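Long-range contacts in putative carbohydrate metabolism domain-containing protein (Bacteroides vulgatus, PDB 3S30), which is of unknown function but, as a putative glycoside hydrolase with a galactose-binding-like domain, probably acts on or binds carbohydrate: residues 102-106 against 342-347; 140-144 against 172-178; 271-277 against 302-307. One frame throughout, in Å; residues are numbered along the deposited sequence.

Contact 1 of 3, residues 102-106 against 342-347; sequences TVFNF and IDDLEL. With NA (sodium ion), chain C.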
loop_
_atom_site.group_PDB
_atom_site.type_symbol
_atom_site.label_atom_id
_atom_site.label_comp_id
_atom_site.label_asym_id
_atom_site.label_seq_id
_atom_site.Cartn_x
_atom_site.Cartn_y
_atom_site.Cartn_z
ATOM N N THR A 102 -6.188 13.999 -4.894
ATOM C CA THR A 102 -5.486 13.207 -5.904
ATOM C C THR A 102 -3.979 13.422 -5.881
ATOM O O THR A 102 -3.246 12.755 -6.624
ATOM C CB THR A 102 -6.035 13.485 -7.310
ATOM O OG1 THR A 102 -5.933 14.890 -7.612
ATOM C CG2 THR A 102 -7.498 13.019 -7.394
ATOM N N VAL A 103 -3.530 14.331 -5.018
ATOM C CA VAL A 103 -2.111 14.632 -4.815
ATOM C C VAL A 103 -1.754 14.210 -3.390
ATOM O O VAL A 103 -2.454 14.577 -2.450
ATOM C CB VAL A 103 -1.815 16.160 -5.026
ATOM C CG1 VAL A 103 -0.362 16.479 -4.779
ATOM C CG2 VAL A 103 -2.200 16.588 -6.436
ATOM N N PHE A 104 -0.690 13.429 -3.232
ATOM C CA PHE A 104 -0.337 12.859 -1.929
ATOM C C PHE A 104 1.089 13.269 -1.564
ATOM O O PHE A 104 2.045 13.016 -2.320
ATOM C CB PHE A 104 -0.523 11.323 -1.913
ATOM C CG PHE A 104 -1.839 10.866 -2.518
ATOM C CD1 PHE A 104 -3.047 11.152 -1.887
ATOM C CD2 PHE A 104 -1.871 10.196 -3.738
ATOM C CE1 PHE A 104 -4.268 10.762 -2.455
ATOM C CE2 PHE A 104 -3.092 9.793 -4.309
ATOM C CZ PHE A 104 -4.290 10.082 -3.664
ATOM N N ASN A 105 1.210 13.913 -0.400
ATOM C CA ASN A 105 2.450 14.539 0.036
ATOM C C ASN A 105 3.158 13.811 1.168
ATOM O O ASN A 105 4.349 14.020 1.376
ATOM C CB ASN A 105 2.179 15.980 0.465
ATOM C CG ASN A 105 1.655 16.837 -0.667
ATOM O OD1 ASN A 105 2.400 17.195 -1.583
ATOM N ND2 ASN A 105 0.361 17.160 -0.621
ATOM N N PHE A 106 2.440 12.971 1.907
ATOM C CA PHE A 106 3.019 12.219 3.023
ATOM C C PHE A 106 3.594 13.115 4.133
ATOM O O PHE A 106 4.599 12.761 4.764
ATOM C CB PHE A 106 4.082 11.243 2.495
ATOM C CG PHE A 106 3.643 10.480 1.273
ATOM C CD1 PHE A 106 2.722 9.441 1.380
ATOM C CD2 PHE A 106 4.123 10.815 0.014
ATOM C CE1 PHE A 106 2.290 8.747 0.258
ATOM C CE2 PHE A 106 3.701 10.114 -1.121
ATOM C CZ PHE A 106 2.785 9.070 -0.989
ATOM N N ILE A 342 8.830 6.988 -0.824
ATOM C CA ILE A 342 7.956 7.528 -1.861
ATOM C C ILE A 342 7.621 8.961 -1.527
ATOM O O ILE A 342 7.411 9.296 -0.374
ATOM C CB ILE A 342 6.633 6.733 -1.985
ATOM C CG1 ILE A 342 6.909 5.237 -2.201
ATOM C CG2 ILE A 342 5.791 7.280 -3.159
ATOM C CD1 ILE A 342 7.617 4.927 -3.559
ATOM N N ASP A 343 7.560 9.805 -2.544
ATOM C CA ASP A 343 7.174 11.192 -2.354
ATOM C C ASP A 343 6.404 11.723 -3.563
ATOM O O ASP A 343 6.493 11.162 -4.665
ATOM C CB ASP A 343 8.426 12.035 -2.146
ATOM C CG ASP A 343 8.179 13.238 -1.268
ATOM O OD1 ASP A 343 7.009 13.531 -0.926
ATOM O OD2 ASP A 343 9.170 13.884 -0.898
ATOM N N ASP A 344 5.675 12.817 -3.340
ATOM C CA ASP A 344 4.949 13.536 -4.386
ATOM C C ASP A 344 4.221 12.596 -5.351
ATOM O O ASP A 344 4.473 12.588 -6.557
ATOM C CB ASP A 344 5.890 14.483 -5.132
ATOM C CG ASP A 344 6.464 15.551 -4.230
ATOM O OD1 ASP A 344 5.695 16.127 -3.436
ATOM O OD2 ASP A 344 7.681 15.827 -4.318
ATOM N N LEU A 345 3.321 11.809 -4.781
ATOM C CA LEU A 345 2.498 10.867 -5.521
ATOM C C LEU A 345 1.227 11.565 -5.995
ATOM O O LEU A 345 0.592 12.300 -5.236
ATOM C CB LEU A 345 2.138 9.691 -4.610
ATOM C CG LEU A 345 1.304 8.559 -5.191
ATOM C CD1 LEU A 345 2.114 7.754 -6.220
ATOM C CD2 LEU A 345 0.820 7.691 -4.047
ATOM N N GLU A 346 0.860 11.346 -7.252
ATOM C CA GLU A 346 -0.378 11.913 -7.794
ATOM C C GLU A 346 -1.134 10.901 -8.642
ATOM O O GLU A 346 -0.557 10.244 -9.502
ATOM C CB GLU A 346 -0.103 13.172 -8.618
ATOM C CG GLU A 346 -1.333 13.653 -9.378
ATOM C CD GLU A 346 -1.190 15.033 -9.981
ATOM O OE1 GLU A 346 -0.053 15.540 -10.065
ATOM O OE2 GLU A 346 -2.231 15.601 -10.379
ATOM N N LEU A 347 -2.433 10.789 -8.377
ATOM C CA LEU A 347 -3.356 10.046 -9.237
ATOM C C LEU A 347 -3.872 11.006 -10.316
ATOM O O LEU A 347 -4.768 11.807 -10.065
ATOM C CB LEU A 347 -4.500 9.481 -8.393
ATOM C CG LEU A 347 -5.377 8.364 -8.950
ATOM C CD1 LEU A 347 -4.598 7.092 -9.213
ATOM C CD2 LEU A 347 -6.503 8.085 -7.981
HETATM NA NA NA C . 6.270 15.183 0.729
HETATM O O HOH W 1 3.250 16.775 -4.409
#
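A short antiparallel strand pair leads into a sodium site here, joining Val103 and Phe104 to Leu345 and Glu346. Phe104 and Leu345 form the hydrogen-bonded pair: Phe104 N gives to Leu345 O at 2.6 Å and Leu345 N returns to Phe104 O at 3.0 Å. Leu347 N extends the pairing by donating to Thr102 O at 2.8 Å. On the face of Val103 and Glu346, CG2 of the valine rests against the glutamate carboxylate carbon. The other face is apolar. Phe104 CD2 meets Leu345 CD2 at 3.7 Å, and the Phe106 ring comes to Leu345 edge-on, CZ to CB. Leu345 has its CG anti to the backbone N (chi1 -178°), which places CD2 where it touches both rings; Ile321 of strand 317-324 also packs on this leucine.

Past the paired residues the chains meet at the metal. Sodium takes Asn105 O at 2.3 Å and Asp343 OD1 at 2.5 Å, and Glu107 and Asn165 complete the four protein ligands. Asp343 OD1 also accepts from Asp344 N, while its OD2 is held by Arg162 N. A water donates to both Asn105 OD1 and Asp344 OD1, bridging an amide and a carboxylate turned 80° apart; Asn105 ND2 bonds Glu124, and Asp344 OD2 bonds Thr163 OG1 and forms a salt bridge with Arg162. A metal site joining segments far apart in sequence is consistent with the structural cation site of many galactose-binding-like beta-sandwiches.

Contact 2 of 3, residues 140-144 against 172-178; sequences GFALT and RKTGSLG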
loop_
_atom_site.group_PDB
_atom_site.type_symbol
_atom_site.label_atom_id
_atom_site.label_comp_id
_atom_site.label_asym_id
_atom_site.label_seq_id
_atom_site.Cartn_x
_atom_site.Cartn_y
_atom_site.Cartn_z
ATOM N N GLY A 140 -1.326 -4.699 12.524
ATOM C CA GLY A 140 -0.919 -6.096 12.525
ATOM C C GLY A 140 0.442 -6.279 13.184
ATOM O O GLY A 140 0.668 -7.251 13.911
ATOM N N PHE A 141 1.337 -5.330 12.935
ATOM C CA PHE A 141 2.682 -5.367 13.493
ATOM C C PHE A 141 2.636 -5.135 15.013
ATOM O O PHE A 141 3.412 -5.731 15.773
ATOM C CB PHE A 141 3.587 -4.334 12.801
ATOM C CG PHE A 141 5.044 -4.482 13.146
ATOM C CD1 PHE A 141 5.810 -5.466 12.558
ATOM C CD2 PHE A 141 5.644 -3.636 14.054
ATOM C CE1 PHE A 141 7.152 -5.597 12.874
ATOM C CE2 PHE A 141 6.981 -3.768 14.377
ATOM C CZ PHE A 141 7.737 -4.749 13.785
ATOM N N ALA A 142 1.701 -4.289 15.438
ATOM C CA ALA A 142 1.436 -4.042 16.856
ATOM C C ALA A 142 1.109 -5.312 17.684
ATOM O O ALA A 142 1.356 -5.344 18.895
ATOM C CB ALA A 142 0.315 -3.007 16.992
ATOM N N LEU A 143 0.554 -6.341 17.041
ATOM C CA LEU A 143 0.271 -7.626 17.720
ATOM C C LEU A 143 1.513 -8.461 18.040
ATOM O O LEU A 143 1.464 -9.271 18.962
ATOM C CB LEU A 143 -0.666 -8.501 16.883
ATOM C CG LEU A 143 -2.091 -8.007 16.590
ATOM C CD1 LEU A 143 -2.818 -9.049 15.728
ATOM C CD2 LEU A 143 -2.897 -7.715 17.849
ATOM N N THR A 144 2.604 -8.268 17.289
ATOM C CA THR A 144 3.781 -9.143 17.359
ATOM C C THR A 144 4.752 -8.781 18.476
ATOM O O THR A 144 5.696 -9.530 18.729
ATOM C CB THR A 144 4.607 -9.178 16.007
ATOM O OG1 THR A 144 5.314 -7.932 15.797
ATOM C CG2 THR A 144 3.705 -9.478 14.807
ATOM N N ARG A 172 9.944 -5.234 8.047
ATOM C CA ARG A 172 10.439 -5.497 9.401
ATOM C C ARG A 172 10.406 -6.973 9.732
ATOM O O ARG A 172 9.508 -7.702 9.320
ATOM C CB ARG A 172 9.579 -4.783 10.460
ATOM C CG ARG A 172 9.538 -3.274 10.398
ATOM C CD ARG A 172 10.905 -2.647 10.403
ATOM N NE ARG A 172 10.810 -1.215 10.650
ATOM C CZ ARG A 172 11.846 -0.397 10.839
ATOM N NH1 ARG A 172 13.088 -0.845 10.773
ATOM N NH2 ARG A 172 11.628 0.897 11.065
ATOM N N LYS A 173 11.398 -7.399 10.505
ATOM C CA LYS A 173 11.320 -8.663 11.224
ATOM C C LYS A 173 10.308 -8.467 12.359
ATOM O O LYS A 173 10.310 -7.430 13.028
ATOM C CB LYS A 173 12.695 -9.011 11.794
ATOM C CG LYS A 173 12.817 -10.398 12.379
ATOM C CD LYS A 173 14.193 -10.593 12.996
ATOM C CE LYS A 173 14.357 -12.004 13.561
ATOM N NZ LYS A 173 13.653 -12.192 14.863
ATOM N N THR A 174 9.422 -9.441 12.551
ATOM C CA THR A 174 8.448 -9.373 13.638
ATOM C C THR A 174 9.062 -9.757 14.986
ATOM O O THR A 174 10.147 -10.349 15.052
ATOM C CB THR A 174 7.256 -10.278 13.370
ATOM O OG1 THR A 174 7.726 -11.545 12.894
ATOM C CG2 THR A 174 6.332 -9.625 12.342
ATOM N N GLY A 175 8.357 -9.387 16.051
ATOM C CA GLY A 175 8.734 -9.744 17.412
ATOM C C GLY A 175 8.413 -11.196 17.681
ATOM O O GLY A 175 7.595 -11.788 16.985
ATOM N N SER A 176 9.064 -11.755 18.703
ATOM C CA SER A 176 8.963 -13.175 19.082
ATOM C C SER A 176 7.721 -13.909 18.589
ATOM O O SER A 176 7.814 -14.980 17.985
ATOM C CB SER A 176 8.992 -13.288 20.599
ATOM O OG SER A 176 7.875 -12.622 21.155
ATOM N N LEU A 177 6.558 -13.337 18.859
ATOM C CA LEU A 177 5.306 -14.022 18.567
ATOM C C LEU A 177 5.034 -14.175 17.073
ATOM O O LEU A 177 4.454 -15.171 16.658
ATOM C CB LEU A 177 4.133 -13.319 19.258
ATOM C CG LEU A 177 2.817 -14.095 19.290
ATOM C CD1 LEU A 177 3.017 -15.534 19.740
ATOM C CD2 LEU A 177 1.813 -13.387 20.189
ATOM N N GLY A 178 5.451 -13.197 16.277
ATOM C CA GLY A 178 5.213 -13.201 14.832
ATOM C C GLY A 178 5.621 -14.485 14.131
ATOM O O GLY A 178 4.832 -15.052 13.386
#
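Apolar contacts carry most of the meeting between helix 138-142, with the residues after it, and the turn that leads from strand 166-173 into helix 176-180. Phe141 reaches across with CE1, which lies 3.5 Å from Arg172 CB; the aliphatic start of the arginine therefore meets the ring, while the guanidinium group lies elsewhere, NE making a weak hydrogen bond to Phe153 O. Phe141 has its CG anti to the backbone N (chi1 -170°), which lays the ring against Arg172 and Lys173. Tyr148 and Phe153 add further aromatic contacts to this ring. The two threonines cross at about a right angle, methyl against methyl, with Thr144 CG2 3.6 Å from Thr174 CG2.

Polar contacts centre on Thr144. Its hydroxyl donates to Phe141 O at 2.9 Å, on a lone pair in the carbonyl plane, and that same oxygen also accepts from Thr144 N. Turned this way, OG1 meets Gly175 N in a weak but nearly straight bond of 3.4 Å (168°). Thr174 OG1 bonds instead to Met183 O. A further polar atom, Lys173 O, sits at the edge of the Phe141 ring, 3.7 Å from CE1.

Close backbone approach depends on glycine: Thr144 O lies 3.3 Å from Gly175 CA, where a side chain would clash. With one weak hydrogen bond between the segments, their association rests chiefly on fit, and the Thr144 hydroxyl couples Phe141 to the neighbouring turn.

Contact 3 of 3, residues 271-277 against 302-307; sequences YEHENMV and HYGKTI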
loop_
_atom_site.group_PDB
_atom_site.type_symbol
_atom_site.label_atom_id
_atom_site.label_comp_id
_atom_site.label_asym_id
_atom_site.label_seq_id
_atom_site.Cartn_x
_atom_site.Cartn_y
_atom_site.Cartn_z
ATOM N N TYR A 271 -3.538 -9.505 -11.148
ATOM C CA TYR A 271 -4.465 -8.353 -11.086
ATOM C C TYR A 271 -5.821 -8.620 -11.787
ATOM O O TYR A 271 -6.457 -7.695 -12.300
ATOM C CB TYR A 271 -3.759 -7.063 -11.592
ATOM C CG TYR A 271 -2.435 -6.848 -10.877
ATOM C CD1 TYR A 271 -2.380 -6.155 -9.676
ATOM C CD2 TYR A 271 -1.254 -7.405 -11.366
ATOM C CE1 TYR A 271 -1.180 -5.991 -8.991
ATOM C CE2 TYR A 271 -0.051 -7.259 -10.687
ATOM C CZ TYR A 271 -0.021 -6.549 -9.495
ATOM O OH TYR A 271 1.165 -6.397 -8.815
ATOM N N GLU A 272 -6.248 -9.894 -11.782
ATOM C CA GLU A 272 -7.524 -10.331 -12.384
ATOM C C GLU A 272 -8.638 -10.454 -11.344
ATOM O O GLU A 272 -8.436 -11.006 -10.255
ATOM C CB GLU A 272 -7.397 -11.695 -13.083
ATOM C CG GLU A 272 -6.428 -11.747 -14.254
ATOM C CD GLU A 272 -6.850 -10.899 -15.443
ATOM O OE1 GLU A 272 -8.022 -10.475 -15.503
ATOM O OE2 GLU A 272 -5.993 -10.652 -16.318
ATOM N N HIS A 273 -9.814 -9.949 -11.707
ATOM C CA HIS A 273 -11.020 -10.051 -10.884
ATOM C C HIS A 273 -12.186 -9.647 -11.766
ATOM O O HIS A 273 -12.023 -8.847 -12.677
ATOM C CB HIS A 273 -10.943 -9.135 -9.650
ATOM C CG HIS A 273 -11.859 -9.543 -8.539
ATOM N ND1 HIS A 273 -13.200 -9.222 -8.523
ATOM C CD2 HIS A 273 -11.633 -10.264 -7.418
ATOM C CE1 HIS A 273 -13.760 -9.727 -7.437
ATOM N NE2 HIS A 273 -12.830 -10.364 -6.750
ATOM N N GLU A 274 -13.363 -10.194 -11.510
ATOM C CA GLU A 274 -14.520 -9.937 -12.379
ATOM C C GLU A 274 -15.023 -8.483 -12.262
ATOM O O GLU A 274 -15.675 -7.979 -13.167
ATOM C CB GLU A 274 -15.632 -10.950 -12.081
ATOM C CG GLU A 274 -16.547 -11.274 -13.272
ATOM C CD GLU A 274 -17.183 -12.669 -13.188
ATOM O OE1 GLU A 274 -16.943 -13.387 -12.189
ATOM O OE2 GLU A 274 -17.919 -13.049 -14.134
ATOM N N ASN A 275 -14.682 -7.802 -11.167
ATOM C CA ASN A 275 -15.069 -6.401 -10.975
ATOM C C ASN A 275 -14.036 -5.404 -11.479
ATOM O O ASN A 275 -14.337 -4.208 -11.592
ATOM C CB ASN A 275 -15.386 -6.132 -9.504
ATOM C CG ASN A 275 -16.635 -6.859 -9.041
ATOM O OD1 ASN A 275 -16.674 -8.089 -9.029
ATOM N ND2 ASN A 275 -17.672 -6.106 -8.683
HETATM N N MSE A 276 -12.842 -5.904 -11.809
HETATM C CA MSE A 276 -11.727 -5.068 -12.248
HETATM C C MSE A 276 -11.987 -4.327 -13.567
HETATM O O MSE A 276 -12.464 -4.914 -14.535
HETATM C CB MSE A 276 -10.439 -5.908 -12.355
HETATM C CG MSE A 276 -9.669 -6.064 -11.027
HETATM SE SE MSE A 276 -8.914 -4.391 -10.361
HETATM C CE MSE A 276 -7.992 -3.824 -11.975
ATOM N N VAL A 277 -11.655 -3.035 -13.593
ATOM C CA VAL A 277 -11.844 -2.190 -14.782
ATOM C C VAL A 277 -10.498 -1.698 -15.340
ATOM O O VAL A 277 -10.238 -1.821 -16.536
ATOM C CB VAL A 277 -12.773 -0.994 -14.478
ATOM C CG1 VAL A 277 -13.011 -0.158 -15.730
ATOM C CG2 VAL A 277 -14.107 -1.482 -13.902
ATOM N N HIS A 302 -7.105 -4.000 -21.162
ATOM C CA HIS A 302 -6.890 -5.392 -20.745
ATOM C C HIS A 302 -8.162 -6.067 -20.201
ATOM O O HIS A 302 -8.333 -7.283 -20.357
ATOM C CB HIS A 302 -5.759 -5.475 -19.707
ATOM C CG HIS A 302 -5.590 -6.835 -19.103
ATOM N ND1 HIS A 302 -4.785 -7.804 -19.660
ATOM C CD2 HIS A 302 -6.139 -7.391 -17.998
ATOM C CE1 HIS A 302 -4.842 -8.897 -18.920
ATOM N NE2 HIS A 302 -5.660 -8.673 -17.906
ATOM N N TYR A 303 -9.040 -5.280 -19.573
ATOM C CA TYR A 303 -10.238 -5.810 -18.905
ATOM C C TYR A 303 -11.523 -5.714 -19.738
ATOM O O TYR A 303 -12.462 -6.470 -19.507
ATOM C CB TYR A 303 -10.422 -5.115 -17.556
ATOM C CG TYR A 303 -9.217 -5.288 -16.659
ATOM C CD1 TYR A 303 -9.066 -6.427 -15.884
ATOM C CD2 TYR A 303 -8.207 -4.329 -16.626
ATOM C CE1 TYR A 303 -7.952 -6.596 -15.075
ATOM C CE2 TYR A 303 -7.094 -4.484 -15.824
ATOM C CZ TYR A 303 -6.972 -5.618 -15.048
ATOM O OH TYR A 303 -5.862 -5.778 -14.261
ATOM N N GLY A 304 -11.565 -4.792 -20.697
ATOM C CA GLY A 304 -12.660 -4.741 -21.663
ATOM C C GLY A 304 -14.006 -4.426 -21.044
ATOM O O GLY A 304 -15.014 -5.046 -21.389
ATOM N N LYS A 305 -14.014 -3.457 -20.132
ATOM C CA LYS A 305 -15.221 -3.043 -19.434
ATOM C C LYS A 305 -15.760 -1.768 -20.051
ATOM O O LYS A 305 -15.055 -1.071 -20.777
ATOM C CB LYS A 305 -14.939 -2.821 -17.944
ATOM C CG LYS A 305 -14.609 -4.090 -17.169
ATOM C CD LYS A 305 -15.848 -4.938 -16.924
ATOM C CE LYS A 305 -15.530 -6.184 -16.112
ATOM N NZ LYS A 305 -16.705 -7.121 -16.026
ATOM N N THR A 306 -17.026 -1.491 -19.761
ATOM C CA THR A 306 -17.717 -0.306 -20.238
ATOM C C THR A 306 -18.088 0.491 -18.997
ATOM O O THR A 306 -18.831 -0.008 -18.152
ATOM C CB THR A 306 -19.011 -0.699 -21.023
ATOM O OG1 THR A 306 -18.690 -1.632 -22.065
ATOM C CG2 THR A 306 -19.692 0.530 -21.627
ATOM N N ILE A 307 -17.562 1.707 -18.864
ATOM C CA ILE A 307 -17.854 2.527 -17.683
ATOM C C ILE A 307 -19.277 3.075 -17.759
ATOM O O ILE A 307 -19.718 3.536 -18.817
ATOM C CB ILE A 307 -16.844 3.700 -17.485
ATOM C CG1 ILE A 307 -15.525 3.207 -16.865
ATOM C CG2 ILE A 307 -17.423 4.779 -16.576
ATOM C CD1 ILE A 307 -14.413 2.989 -17.867
#
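A type I beta turn from His273 to Met276, closed by Met276 N to His273 O, carries residues 271-277 into strand 276-281, and Tyr303 of the irregular segment 302-307 packs against its start, with Val277 and Tyr303 CA atoms 5.7 Å apart. The Tyr303 hydroxyl donates to Tyr271 O at 2.8 Å from above the carbonyl plane. Its ring also meets Met276, present as selenomethionine, whose CE reaches to 3.7 Å from Tyr303 CZ; Tyr303 CD2 lies 3.2 Å from Val277 O, and His302 CD2 lies over the centre of one face. Replacing Tyr303 by alanine would probably leave Tyr271 O without this donor and open a gap beside Met276 and Val277.

His302 NE2 gives a short bond of 2.6 Å to Glu272 OE2, on the syn side of the carboxylate and within the imidazole plane; the two planes stand 41° apart. Lys305 lies along the turn, bent at chi2 (-74°) so that CG passes Met276 O and NZ reaches Glu274 O at 3.2 Å. Val277 CG1 touches Ile307 CD1, and Val277 also pairs with Phe252 of strand 247-254. The arrangement is that of a loop laid over the turn and first residues of a strand in an antiparallel sheet.

In the fold
All three contacts reach the extended antiparallel strand network. Contact 1 joins the two ends of the modelled chain, pairing strand 103-104 with strand 339-349, and contacts 2 and 3 are nested within the loop it closes, contact 2 closing before contact 3 opens. Strands 339-349 and 166-173 are neighbours, linking contacts 1 and 2, whose centres lie 28 Å apart; contact 3 joins through strand 276-281, its centre 25 Å from that of contact 1. Contacts 2 and 3 are 36 Å apart between centres, on opposite sides of the chain's centre. None touches another: closure at the sodium site is separate from contacts 2 and 3, which join outlying parts of the same beta-rich fold.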